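Local coordinates for ficolin-3 (PDB 2J5Z), which probably recognises sugars on microbial surfaces in innate immunity, through a fibrinogen-like lectin domain that here holds galactose, at residues G51-Q56 and F83-E88; D60-F65 and Q79-W84; G142-L147 and W203-G208. All coordinates share one frame; numbering follows the deposited sequence.

Overall arrangement
All three contacts lie within the fibrinogen-like domain. Interaction 1 is a buried contact near the middle of the chain, its centre about 6 Å from the chain's centre. Interaction 2 shares F83 and W84 with it, and the two centres are about 12 Å apart. Both use strand 83-84, a neighbour of strand 52-58 in the antiparallel sheet, and both touch a second subunit of the trimeric assembly. Interaction 3 stands apart. Its centre is about 20 Å from that of interaction 1 and about 22 Å from that of interaction 2, and it joins two loops. It is the contact beside the sugar: the side chain of A204 is about 6 Å from the bound galactose.

Interaction 1: G51-Q56 and F83-E88; sequences GWLVFQ and FWLGNE
F55 turns the edge of its ring to the six-membered ring of W84. The planes stand at 81°, an offset edge-to-face pair with centroids 5.7 Å apart. Both side chains extend in the same direction, F55 alongside W84. W84 meets Q56 at its own edge, where Q56 CG lies 3.5 Å from W84 CE3. The Q56 chain leaves with CG opposite the backbone N (chi1 -170°) and bends at chi2. Q56 NE2 is hydrogen-bonded to N186 OD1. On the backbone, Q56 and W84 are a non-hydrogen-bonded antiparallel pair. L85 N donates to F55 O at 2.9 Å. Strand 83-84 is thus added to strand 52-58 of the antiparallel sheet of the fibrinogen-like domain, just before helix 87-94 begins. F55 and Q56 also both face M218, a classic beta bulge against strand 215-220. L85 CD2 packs on L53 CD2 at 3.9 Å, the two leucines crossing at about a right angle. F83 presents its ring edge to V54 O, with F83 CE1 3.4 Å from that oxygen. L25 of a second subunit packs on F83.

Interaction 2: D60-F65 and Q79-W84; sequences DGSVDF and QESEFW
E82 sends its carboxylate into the turn at D60-V63 and takes three backbone N-H groups there. D60 N and G61 N both donate to E82 OE2, each at 2.9 Å. They come from the same face of the carboxylate, well above its plane. V63 N donates to E82 OE1 at 3.0 Å, nearly in line with the C-O bond. Q59 N gives E82 OE2 a further hydrogen bond. The E82 chain is extended beyond CG, which carries the acid into the turn. A water bridges V63 O and E82 OE1.

D60 braces the turn from within. Its CG sits between the backbone N and the carbonyl carbon (chi1 58°), and D60 OD2 accepts from S62 N at 3.0 Å, an Asx turn. S62 OG donates to the same oxygen. A second water joins S62 OG to S81 OG.

Nearer the backbone of E82 the contact becomes packing. The V63 and E82 side chains run antiparallel to one another, with V63 CG2 3.9 Å from E82 CB. F65 sets its ring edge against the strand, with F65 CZ 3.6 Å from F83 O. Its ring also makes a cation-pi contact with R58 and an edge-to-face contact with F76.

D60 OD2 and E82 OE2 are 3.5 Å apart, two acids close together. The backbone N-H groups gathered on E82 would probably offset that repulsion and favour its charged form; the bonds from D60, G61 and V63 hold the irregular loop to this buried acid.

Interaction 3: G142-L147 and W203-G208; sequences GDSLSL and WASGRG
S144 sets its CB over one face of the W203 indole, and this is the tight part of the contact. S144 CB stands over the five-membered ring, 3.5 Å from its centroid and 12° off the normal, a CH-pi contact. The indole is also gripped at its edge. W203 NE1 donates to G142 O at 2.8 Å, with the oxygen in the ring plane. The N-H comes to that carbonyl from 48° above the carbonyl plane, and so off its lone pairs. W203 has CG opposite its backbone N (chi1 -167°), which brings the ring face against S144. L145 CB adds a contact at 4.0 Å to W203 CH2. Residues of strands 101-106 and 112-122, among them V103, L105 and A115, pack on the indole too.

Beside the ring the contact turns polar. S144 OG donates to S205 OG at 2.8 Å. S205 OG in turn is bonded to A141 O, so the two hydroxyls form a short chain back to the first loop. S205 OG also comes within 3.1 Å of G142 C.

The side toward solvent is looser. G206 is exposed and adds almost nothing to the contact. The D143 side chain leaves the backbone away from W203-G208, and its carboxylate binds within its own loop. D143 OD1 accepts from L145 N and S146 N, each at 3.1 Å; the L145 N bond makes an Asx turn, and S146 N extends it to an Asx motif. Y117 OH also bonds to D143 OD1.

Close to the galactose site, the polar ties between these two segments are therefore one indole N-H and a serine-serine bond, beside the CH-pi contact. The join relies on uncharged groups, with no charge pairing between the segments.

Interaction 1: G51-Q56 and F83-E88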
loop_
_atom_site.group_PDB
_atom_site.type_symbol
_atom_site.label_atom_id
_atom_site.label_comp_id
_atom_site.label_asym_id
_atom_site.label_seq_id
_atom_site.Cartn_x
_atom_site.Cartn_y
_atom_site.Cartn_z
ATOM N N GLY A 51 -7.815 16.083 -5.647
ATOM C CA GLY A 51 -9.027 16.189 -4.826
ATOM C C GLY A 51 -10.111 15.184 -5.192
ATOM O O GLY A 51 -11.288 15.369 -4.842
ATOM N N TRP A 52 -9.723 14.118 -5.879
ATOM C CA TRP A 52 -10.681 13.097 -6.330
ATOM C C TRP A 52 -10.828 11.941 -5.350
ATOM O O TRP A 52 -9.844 11.350 -4.933
ATOM C CB TRP A 52 -10.255 12.509 -7.668
ATOM C CG TRP A 52 -10.234 13.486 -8.803
ATOM C CD1 TRP A 52 -9.167 14.219 -9.236
ATOM C CD2 TRP A 52 -11.317 13.797 -9.673
ATOM N NE1 TRP A 52 -9.522 14.979 -10.310
ATOM C CE2 TRP A 52 -10.839 14.742 -10.608
ATOM C CE3 TRP A 52 -12.644 13.377 -9.756
ATOM C CZ2 TRP A 52 -11.646 15.274 -11.607
ATOM C CZ3 TRP A 52 -13.455 13.920 -10.752
ATOM C CH2 TRP A 52 -12.947 14.853 -11.665
ATOM N N LEU A 53 -12.070 11.598 -5.017
ATOM C CA LEU A 53 -12.338 10.440 -4.177
ATOM C C LEU A 53 -12.544 9.244 -5.102
ATOM O O LEU A 53 -13.518 9.187 -5.846
ATOM C CB LEU A 53 -13.596 10.682 -3.331
ATOM C CG LEU A 53 -13.820 9.820 -2.086
ATOM C CD1 LEU A 53 -14.963 10.430 -1.259
ATOM C CD2 LEU A 53 -14.097 8.359 -2.472
ATOM N N VAL A 54 -11.621 8.289 -5.057
ATOM C CA VAL A 54 -11.688 7.118 -5.918
ATOM C C VAL A 54 -12.518 6.053 -5.237
ATOM O O VAL A 54 -12.130 5.552 -4.173
ATOM C CB VAL A 54 -10.287 6.558 -6.213
ATOM C CG1 VAL A 54 -10.366 5.322 -7.148
ATOM C CG2 VAL A 54 -9.393 7.668 -6.807
ATOM N N PHE A 55 -13.652 5.697 -5.839
ATOM C CA PHE A 55 -14.553 4.757 -5.167
ATOM C C PHE A 55 -14.591 3.364 -5.796
ATOM O O PHE A 55 -15.205 2.455 -5.242
ATOM C CB PHE A 55 -15.980 5.333 -5.015
ATOM C CG PHE A 55 -16.736 5.545 -6.324
ATOM C CD1 PHE A 55 -17.534 4.537 -6.863
ATOM C CD2 PHE A 55 -16.701 6.780 -6.963
ATOM C CE1 PHE A 55 -18.242 4.736 -8.062
ATOM C CE2 PHE A 55 -17.419 6.999 -8.152
ATOM C CZ PHE A 55 -18.196 5.974 -8.693
ATOM N N GLN A 56 -13.976 3.214 -6.969
ATOM C CA GLN A 56 -13.882 1.901 -7.631
ATOM C C GLN A 56 -12.553 1.820 -8.371
ATOM O O GLN A 56 -12.095 2.803 -8.933
ATOM C CB GLN A 56 -15.042 1.696 -8.614
ATOM C CG GLN A 56 -15.155 0.257 -9.178
ATOM C CD GLN A 56 -14.562 0.080 -10.583
ATOM O OE1 GLN A 56 -13.675 0.817 -11.008
ATOM N NE2 GLN A 56 -15.059 -0.916 -11.298
ATOM N N PHE A 83 -11.139 -2.456 -5.412
ATOM C CA PHE A 83 -12.219 -2.318 -4.437
ATOM C C PHE A 83 -13.464 -1.638 -4.993
ATOM O O PHE A 83 -13.433 -1.025 -6.066
ATOM C CB PHE A 83 -11.743 -1.518 -3.215
ATOM C CG PHE A 83 -11.276 -0.137 -3.551
ATOM C CD1 PHE A 83 -12.178 0.917 -3.627
ATOM C CD2 PHE A 83 -9.925 0.112 -3.790
ATOM C CE1 PHE A 83 -11.742 2.186 -3.943
ATOM C CE2 PHE A 83 -9.484 1.374 -4.091
ATOM C CZ PHE A 83 -10.380 2.415 -4.183
ATOM N N TRP A 84 -14.556 -1.787 -4.245
ATOM C CA TRP A 84 -15.780 -0.999 -4.424
ATOM C C TRP A 84 -16.071 -0.376 -3.056
ATOM O O TRP A 84 -16.212 -1.094 -2.065
ATOM C CB TRP A 84 -16.936 -1.914 -4.857
ATOM C CG TRP A 84 -18.252 -1.202 -4.964
ATOM C CD1 TRP A 84 -19.260 -1.179 -4.035
ATOM C CD2 TRP A 84 -18.693 -0.396 -6.062
ATOM N NE1 TRP A 84 -20.311 -0.410 -4.503
ATOM C CE2 TRP A 84 -19.988 0.071 -5.748
ATOM C CE3 TRP A 84 -18.125 -0.046 -7.293
ATOM C CZ2 TRP A 84 -20.722 0.893 -6.616
ATOM C CZ3 TRP A 84 -18.858 0.768 -8.161
ATOM C CH2 TRP A 84 -20.135 1.225 -7.818
ATOM N N LEU A 85 -16.172 0.951 -2.978
ATOM C CA LEU A 85 -16.251 1.626 -1.682
ATOM C C LEU A 85 -17.517 1.255 -0.902
ATOM O O LEU A 85 -17.504 1.220 0.334
ATOM C CB LEU A 85 -16.215 3.150 -1.874
ATOM C CG LEU A 85 -16.155 3.990 -0.601
ATOM C CD1 LEU A 85 -14.869 3.747 0.183
ATOM C CD2 LEU A 85 -16.274 5.479 -0.988
ATOM N N GLY A 86 -18.598 0.991 -1.635
ATOM C CA GLY A 86 -19.881 0.614 -1.039
ATOM C C GLY A 86 -21.009 1.580 -1.353
ATOM O O GLY A 86 -20.853 2.788 -1.248
ATOM N N ASN A 87 -22.159 1.038 -1.725
ATOM C CA ASN A 87 -23.285 1.871 -2.129
ATOM C C ASN A 87 -23.819 2.748 -1.011
ATOM O O ASN A 87 -24.182 3.906 -1.242
ATOM C CB ASN A 87 -24.406 0.999 -2.692
ATOM C CG ASN A 87 -24.033 0.349 -4.006
ATOM O OD1 ASN A 87 -23.097 0.774 -4.679
ATOM N ND2 ASN A 87 -24.766 -0.690 -4.376
ATOM N N GLU A 88 -23.871 2.210 0.212
ATOM C CA GLU A 88 -24.343 3.026 1.324
ATOM C C GLU A 88 -23.416 4.221 1.606
ATOM O O GLU A 88 -23.888 5.336 1.834
ATOM C CB GLU A 88 -24.597 2.175 2.576
ATOM C CG GLU A 88 -25.142 2.957 3.751
ATOM C CD GLU A 88 -26.550 3.542 3.517
ATOM O OE1 GLU A 88 -27.289 3.042 2.627
ATOM O OE2 GLU A 88 -26.920 4.483 4.265
#

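Interaction 2: D60-F65 and Q79-W84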
loop_
_atom_site.group_PDB
_atom_site.type_symbol
_atom_site.label_atom_id
_atom_site.label_comp_id
_atom_site.label_asym_id
_atom_site.label_seq_id
_atom_site.Cartn_x
_atom_site.Cartn_y
_atom_site.Cartn_z
ATOM N N ASP A 60 -5.999 -5.837 -11.721
ATOM C CA ASP A 60 -5.274 -7.107 -11.859
ATOM C C ASP A 60 -6.125 -8.363 -11.726
ATOM O O ASP A 60 -5.623 -9.482 -11.902
ATOM C CB ASP A 60 -4.090 -7.152 -10.871
ATOM C CG ASP A 60 -4.513 -6.987 -9.410
ATOM O OD1 ASP A 60 -3.621 -6.781 -8.560
ATOM O OD2 ASP A 60 -5.713 -7.065 -9.097
ATOM N N GLY A 61 -7.405 -8.194 -11.421
ATOM C CA GLY A 61 -8.301 -9.327 -11.282
ATOM C C GLY A 61 -8.105 -10.116 -9.998
ATOM O O GLY A 61 -8.565 -11.254 -9.885
ATOM N N SER A 62 -7.434 -9.503 -9.024
ATOM C CA SER A 62 -7.179 -10.162 -7.749
ATOM C C SER A 62 -8.438 -10.269 -6.883
ATOM O O SER A 62 -8.551 -11.170 -6.059
ATOM C CB SER A 62 -6.044 -9.464 -6.990
ATOM O OG SER A 62 -6.368 -8.121 -6.668
ATOM N N VAL A 63 -9.397 -9.368 -7.088
ATOM C CA VAL A 63 -10.600 -9.349 -6.267
ATOM C C VAL A 63 -11.840 -9.775 -7.057
ATOM O O VAL A 63 -12.029 -9.346 -8.195
ATOM C CB VAL A 63 -10.844 -7.932 -5.699
ATOM C CG1 VAL A 63 -12.190 -7.858 -4.977
ATOM C CG2 VAL A 63 -9.717 -7.533 -4.764
ATOM N N ASP A 64 -12.695 -10.589 -6.444
ATOM C CA ASP A 64 -13.916 -11.067 -7.104
ATOM C C ASP A 64 -14.991 -9.988 -7.025
ATOM O O ASP A 64 -15.345 -9.531 -5.931
ATOM C CB ASP A 64 -14.392 -12.347 -6.418
ATOM C CG ASP A 64 -15.557 -13.021 -7.125
ATOM O OD1 ASP A 64 -16.082 -12.485 -8.123
ATOM O OD2 ASP A 64 -15.966 -14.104 -6.640
ATOM N N PHE A 65 -15.488 -9.552 -8.177
ATOM C CA PHE A 65 -16.513 -8.507 -8.191
ATOM C C PHE A 65 -17.923 -9.085 -8.382
ATOM O O PHE A 65 -18.905 -8.348 -8.361
ATOM C CB PHE A 65 -16.198 -7.413 -9.241
ATOM C CG PHE A 65 -15.321 -6.298 -8.714
ATOM C CD1 PHE A 65 -14.005 -6.547 -8.360
ATOM C CD2 PHE A 65 -15.817 -4.996 -8.570
ATOM C CE1 PHE A 65 -13.193 -5.539 -7.866
ATOM C CE2 PHE A 65 -15.000 -3.971 -8.074
ATOM C CZ PHE A 65 -13.687 -4.238 -7.732
ATOM N N GLN A 79 -7.460 -2.382 -0.038
ATOM C CA GLN A 79 -6.905 -1.017 -0.165
ATOM C C GLN A 79 -5.735 -0.921 -1.163
ATOM O O GLN A 79 -5.614 0.058 -1.906
ATOM C CB GLN A 79 -6.465 -0.478 1.199
ATOM C CG GLN A 79 -7.659 -0.114 2.112
ATOM C CD GLN A 79 -7.238 0.505 3.428
ATOM O OE1 GLN A 79 -6.106 0.948 3.584
ATOM N NE2 GLN A 79 -8.147 0.534 4.387
ATOM N N GLU A 80 -4.908 -1.958 -1.185
ATOM C CA GLU A 80 -3.689 -1.993 -2.006
ATOM C C GLU A 80 -3.986 -2.191 -3.485
ATOM O O GLU A 80 -3.135 -1.919 -4.352
ATOM C CB GLU A 80 -2.829 -3.169 -1.526
ATOM C CG GLU A 80 -1.437 -3.256 -2.090
ATOM C CD GLU A 80 -0.737 -4.532 -1.651
ATOM O OE1 GLU A 80 -1.378 -5.608 -1.691
ATOM O OE2 GLU A 80 0.447 -4.458 -1.263
ATOM N N SER A 81 -5.182 -2.688 -3.786
ATOM C CA SER A 81 -5.498 -3.040 -5.160
ATOM C C SER A 81 -6.927 -2.655 -5.532
ATOM O O SER A 81 -7.264 -1.466 -5.600
ATOM C CB SER A 81 -5.214 -4.531 -5.429
ATOM O OG SER A 81 -6.050 -5.410 -4.684
ATOM N N GLU A 82 -7.769 -3.658 -5.727
ATOM C CA GLU A 82 -9.097 -3.451 -6.296
ATOM C C GLU A 82 -10.164 -3.348 -5.214
ATOM O O GLU A 82 -10.097 -4.060 -4.210
ATOM C CB GLU A 82 -9.416 -4.599 -7.239
ATOM C CG GLU A 82 -8.364 -4.792 -8.322
ATOM C CD GLU A 82 -8.757 -5.874 -9.304
ATOM O OE1 GLU A 82 -9.260 -6.924 -8.862
ATOM O OE2 GLU A 82 -8.596 -5.655 -10.519
ATOM N N PHE A 83 -11.139 -2.456 -5.412
ATOM C CA PHE A 83 -12.219 -2.318 -4.437
ATOM C C PHE A 83 -13.464 -1.638 -4.993
ATOM O O PHE A 83 -13.433 -1.025 -6.066
ATOM C CB PHE A 83 -11.743 -1.518 -3.215
ATOM C CG PHE A 83 -11.276 -0.137 -3.551
ATOM C CD1 PHE A 83 -12.178 0.917 -3.627
ATOM C CD2 PHE A 83 -9.925 0.112 -3.790
ATOM C CE1 PHE A 83 -11.742 2.186 -3.943
ATOM C CE2 PHE A 83 -9.484 1.374 -4.091
ATOM C CZ PHE A 83 -10.380 2.415 -4.183
ATOM N N TRP A 84 -14.556 -1.787 -4.245
ATOM C CA TRP A 84 -15.780 -0.999 -4.424
ATOM C C TRP A 84 -16.071 -0.376 -3.056
ATOM O O TRP A 84 -16.212 -1.094 -2.065
ATOM C CB TRP A 84 -16.936 -1.914 -4.857
ATOM C CG TRP A 84 -18.252 -1.202 -4.964
ATOM C CD1 TRP A 84 -19.260 -1.179 -4.035
ATOM C CD2 TRP A 84 -18.693 -0.396 -6.062
ATOM N NE1 TRP A 84 -20.311 -0.410 -4.503
ATOM C CE2 TRP A 84 -19.988 0.071 -5.748
ATOM C CE3 TRP A 84 -18.125 -0.046 -7.293
ATOM C CZ2 TRP A 84 -20.722 0.893 -6.616
ATOM C CZ3 TRP A 84 -18.858 0.768 -8.161
ATOM C CH2 TRP A 84 -20.135 1.225 -7.818
HETATM O O HOH W 1 -5.638 -7.857 -4.041
HETATM O O HOH W 2 -11.132 -8.061 -10.312
#

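Interaction 3: G142-L147 and W203-G208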
loop_
_atom_site.group_PDB
_atom_site.type_symbol
_atom_site.label_atom_id
_atom_site.label_comp_id
_atom_site.label_asym_id
_atom_site.label_seq_id
_atom_site.Cartn_x
_atom_site.Cartn_y
_atom_site.Cartn_z
ATOM N N GLY A 142 -15.983 8.503 -24.636
ATOM C CA GLY A 142 -17.384 8.649 -25.031
ATOM C C GLY A 142 -18.336 8.353 -23.882
ATOM O O GLY A 142 -17.921 7.904 -22.818
ATOM N N ASP A 143 -19.616 8.614 -24.098
ATOM C CA ASP A 143 -20.615 8.423 -23.051
ATOM C C ASP A 143 -21.220 7.024 -23.111
ATOM O O ASP A 143 -21.892 6.658 -24.083
ATOM C CB ASP A 143 -21.697 9.502 -23.177
ATOM C CG ASP A 143 -22.779 9.380 -22.122
ATOM O OD1 ASP A 143 -22.621 8.581 -21.170
ATOM O OD2 ASP A 143 -23.794 10.094 -22.261
ATOM N N SER A 144 -20.981 6.235 -22.061
ATOM C CA SER A 144 -21.609 4.919 -21.944
ATOM C C SER A 144 -22.319 4.713 -20.600
ATOM O O SER A 144 -22.599 3.579 -20.216
ATOM C CB SER A 144 -20.576 3.805 -22.146
ATOM O OG SER A 144 -20.170 3.721 -23.505
ATOM N N LEU A 145 -22.595 5.803 -19.893
ATOM C CA LEU A 145 -23.235 5.708 -18.591
ATOM C C LEU A 145 -24.605 6.398 -18.539
ATOM O O LEU A 145 -25.392 6.110 -17.649
ATOM C CB LEU A 145 -22.316 6.261 -17.496
ATOM C CG LEU A 145 -22.591 5.840 -16.043
ATOM C CD1 LEU A 145 -22.547 4.325 -15.885
ATOM C CD2 LEU A 145 -21.599 6.495 -15.097
ATOM N N SER A 146 -24.911 7.262 -19.505
ATOM C CA SER A 146 -26.177 8.005 -19.460
ATOM C C SER A 146 -27.382 7.087 -19.503
ATOM O O SER A 146 -28.374 7.333 -18.816
ATOM C CB SER A 146 -26.268 9.030 -20.594
ATOM O OG SER A 146 -25.344 10.075 -20.394
ATOM N N LEU A 147 -27.295 6.032 -20.308
ATOM C CA LEU A 147 -28.358 5.023 -20.387
ATOM C C LEU A 147 -28.717 4.502 -18.997
ATOM O O LEU A 147 -29.867 4.185 -18.706
ATOM C CB LEU A 147 -27.931 3.844 -21.287
ATOM C CG LEU A 147 -28.747 2.548 -21.135
ATOM C CD1 LEU A 147 -30.177 2.704 -21.662
ATOM C CD2 LEU A 147 -28.076 1.323 -21.768
ATOM N N TRP A 203 -16.909 -0.767 -22.012
ATOM C CA TRP A 203 -17.434 0.594 -22.183
ATOM C C TRP A 203 -17.820 0.716 -23.661
ATOM O O TRP A 203 -16.953 0.908 -24.511
ATOM C CB TRP A 203 -16.354 1.622 -21.820
ATOM C CG TRP A 203 -16.827 3.070 -21.642
ATOM C CD1 TRP A 203 -16.757 4.074 -22.564
ATOM C CD2 TRP A 203 -17.413 3.653 -20.460
ATOM N NE1 TRP A 203 -17.272 5.243 -22.035
ATOM C CE2 TRP A 203 -17.688 5.006 -20.752
ATOM C CE3 TRP A 203 -17.746 3.153 -19.192
ATOM C CZ2 TRP A 203 -18.259 5.872 -19.816
ATOM C CZ3 TRP A 203 -18.321 4.010 -18.265
ATOM C CH2 TRP A 203 -18.570 5.353 -18.580
ATOM N N ALA A 204 -19.111 0.572 -23.957
ATOM C CA ALA A 204 -19.579 0.409 -25.348
ATOM C C ALA A 204 -19.029 1.445 -26.319
ATOM O O ALA A 204 -18.681 1.115 -27.459
ATOM C CB ALA A 204 -21.099 0.378 -25.412
ATOM N N SER A 205 -18.963 2.694 -25.878
ATOM C CA SER A 205 -18.592 3.791 -26.757
ATOM C C SER A 205 -17.084 3.930 -26.922
ATOM O O SER A 205 -16.612 4.743 -27.724
ATOM C CB SER A 205 -19.185 5.100 -26.245
ATOM O OG SER A 205 -18.572 5.482 -25.019
ATOM N N GLY A 206 -16.333 3.151 -26.148
ATOM C CA GLY A 206 -14.885 3.108 -26.271
ATOM C C GLY A 206 -14.493 1.944 -27.156
ATOM O O GLY A 206 -14.437 2.085 -28.377
ATOM N N ARG A 207 -14.246 0.785 -26.543
ATOM C CA ARG A 207 -13.822 -0.415 -27.273
ATOM C C ARG A 207 -14.977 -1.361 -27.581
ATOM O O ARG A 207 -14.839 -2.287 -28.382
ATOM C CB ARG A 207 -12.709 -1.152 -26.511
ATOM C CG ARG A 207 -11.557 -0.246 -26.114
ATOM C CD ARG A 207 -10.267 -1.000 -25.776
ATOM N NE ARG A 207 -10.479 -2.355 -25.265
ATOM C CZ ARG A 207 -10.073 -3.458 -25.892
ATOM N NH1 ARG A 207 -9.441 -3.361 -27.056
ATOM N NH2 ARG A 207 -10.294 -4.655 -25.362
ATOM N N GLY A 208 -16.120 -1.133 -26.946
ATOM C CA GLY A 208 -17.311 -1.919 -27.228
ATOM C C GLY A 208 -17.481 -3.118 -26.326
ATOM O O GLY A 208 -16.546 -3.514 -25.622
#